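Side-chain contact in obscurin (Homo sapiens, PDB 2YZ8), which probably acts as a giant modular scaffold and signalling protein of the muscle sarcomere, built largely from Ig-like domains such as this one: residues N69-P72 against Q73-G76. Sequence-based numbering, arbitrary orientation.
Sequences NLRP and QDSG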
ATOM      1  N   ASN A  69      10.557   7.651   3.949  1.00 15.17           N
ATOM      2  CA  ASN A  69      11.051   8.951   3.471  1.00 15.79           C
ATOM      3  C   ASN A  69      10.100   9.631   2.476  1.00 16.25           C
ATOM      4  O   ASN A  69      10.480   9.928   1.334  1.00 16.35           O
ATOM      5  CB  ASN A  69      12.463   8.819   2.879  1.00 15.67           C
ATOM      6  CG  ASN A  69      13.497   8.357   3.901  1.00 16.09           C
ATOM      7  OD1 ASN A  69      13.326   7.334   4.564  1.00 16.21           O
ATOM      8  ND2 ASN A  69      14.588   9.109   4.019  1.00 16.75           N
ATOM      9  N   LEU A  70       8.866   9.874   2.917  1.00 16.77           N
ATOM     10  CA  LEU A  70       7.838  10.443   2.048  1.00 17.25           C
ATOM     11  C   LEU A  70       8.229  11.780   1.431  1.00 17.55           C
ATOM     12  O   LEU A  70       8.612  12.722   2.136  1.00 17.49           O
ATOM     13  CB  LEU A  70       6.503  10.595   2.783  1.00 17.51           C
ATOM     14  CG  LEU A  70       5.481   9.461   2.685  1.00 17.88           C
ATOM     15  CD1 LEU A  70       4.208   9.917   3.357  1.00 18.01           C
ATOM     16  CD2 LEU A  70       5.195   9.068   1.238  1.00 17.49           C
ATOM     17  N   ARG A  71       8.135  11.827   0.105  1.00 17.51           N
ATOM     18  CA  ARG A  71       8.333  13.031  -0.685  1.00 17.76           C
ATOM     19  C   ARG A  71       7.014  13.280  -1.418  1.00 17.65           C
ATOM     20  O   ARG A  71       6.219  12.351  -1.554  1.00 17.30           O
ATOM     21  CB  ARG A  71       9.434  12.795  -1.715  1.00 17.84           C
ATOM     22  CG  ARG A  71      10.796  12.401  -1.169  1.00 18.63           C
ATOM     23  CD  ARG A  71      11.622  11.757  -2.275  1.00 20.53           C
ATOM     24  NE  ARG A  71      10.996  10.521  -2.753  1.00 21.75           N
ATOM     25  CZ  ARG A  71      11.245   9.947  -3.928  1.00 22.18           C
ATOM     26  NH1 ARG A  71      12.108  10.489  -4.778  1.00 22.02           N
ATOM     27  NH2 ARG A  71      10.619   8.825  -4.257  1.00 22.45           N
ATOM     28  N   PRO A  72       6.774  14.521  -1.905  1.00 17.98           N
ATOM     29  CA  PRO A  72       5.569  14.756  -2.717  1.00 18.10           C
ATOM     30  C   PRO A  72       5.448  13.847  -3.952  1.00 18.26           C
ATOM     31  O   PRO A  72       4.335  13.501  -4.347  1.00 18.73           O
ATOM     32  CB  PRO A  72       5.706  16.223  -3.153  1.00 18.18           C
ATOM     33  CG  PRO A  72       6.623  16.845  -2.157  1.00 17.96           C
ATOM     34  CD  PRO A  72       7.569  15.754  -1.730  1.00 17.86           C
ATOM     35  N   GLN A  73       6.580  13.473  -4.547  1.00 18.53           N
ATOM     36  CA  GLN A  73       6.624  12.581  -5.716  1.00 18.89           C
ATOM     37  C   GLN A  73       6.184  11.154  -5.399  1.00 19.25           C
ATOM     38  O   GLN A  73       5.974  10.355  -6.317  1.00 19.62           O
ATOM     39  CB  GLN A  73       8.038  12.517  -6.312  1.00 18.81           C
ATOM     40  CG  GLN A  73       8.584  13.825  -6.841  1.00 18.89           C
ATOM     41  CD  GLN A  73       9.551  14.505  -5.885  1.00 18.34           C
ATOM     42  OE1 GLN A  73      10.455  15.218  -6.317  1.00 18.86           O
ATOM     43  NE2 GLN A  73       9.361  14.296  -4.588  1.00 17.03           N
ATOM     44  N   ASP A  74       6.087  10.828  -4.110  1.00 19.11           N
ATOM     45  CA  ASP A  74       5.626   9.512  -3.671  1.00 19.36           C
ATOM     46  C   ASP A  74       4.106   9.456  -3.591  1.00 19.15           C
ATOM     47  O   ASP A  74       3.536   8.385  -3.418  1.00 19.56           O
ATOM     48  CB  ASP A  74       6.205   9.157  -2.296  1.00 19.03           C
ATOM     49  CG  ASP A  74       7.710   8.975  -2.311  1.00 19.56           C
ATOM     50  OD1 ASP A  74       8.227   8.312  -3.234  1.00 21.19           O
ATOM     51  OD2 ASP A  74       8.378   9.471  -1.378  1.00 18.48           O
ATOM     52  N   SER A  75       3.456  10.613  -3.707  1.00 19.37           N
ATOM     53  CA  SER A  75       2.002  10.682  -3.650  1.00 18.81           C
ATOM     54  C   SER A  75       1.390  10.134  -4.936  1.00 19.09           C
ATOM     55  O   SER A  75       2.041  10.116  -5.987  1.00 19.14           O
ATOM     56  CB  SER A  75       1.539  12.123  -3.396  1.00 18.85           C
ATOM     57  OG  SER A  75       1.703  12.923  -4.548  1.00 17.13           O
ATOM     58  N   GLY A  76       0.138   9.693  -4.846  1.00 18.94           N
ATOM     59  CA  GLY A  76      -0.598   9.177  -6.000  1.00 19.15           C
ATOM     60  C   GLY A  76      -1.355   7.913  -5.637  1.00 19.49           C
ATOM     61  O   GLY A  76      -1.574   7.617  -4.456  1.00 19.89           O
TER
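Gln73 and Asp74 fold back on Arg71 in the E-F loop of this I-set Ig domain, a short 3-10 turn whose Asp74 is the aspartate of the D-x-G-x-Y motif. At Gln73 the chain bends at chi2 (101°). This brings NE2 back to Arg71 CB, 3.2 Å away, and alongside the Pro72 ring.

Asp74 is the hub. Its backbone N donates to Arg71 O at 3.0 Å, closing the turn. Its carboxylate binds the arginine side-on. OD1 takes Arg71 NH2 on its syn side at 2.7 Å. OD2 takes Arg71 NE at 3.1 Å from above the carboxylate plane, and the two flat groups are twisted 54° apart. Arg71 N also reaches OD2, at 2.8 Å, from the same face as NE. Lys53 adds a second salt bridge to OD2. On the opposite side of the carboxylate plane from Arg71 N and NE, Leu70 CD2 lies against Asp74 CB, 3.7 Å away, and Leu70 packs on Leu91 and Val93. With an alanine in place of Asp74, the Arg71 backbone N-H would probably lose its acceptor, and the guanidinium and Lys53 their shared carboxylate. Tyr78 OH bonds to Asp74 O, forming a tyrosine corner.

Ser75 doubles the grip on Pro72 O. Its N donates to Pro72 O at 3.1 Å. Its OG donates to Pro72 O at 2.7 Å, nearly in line with the C=O bond (165°).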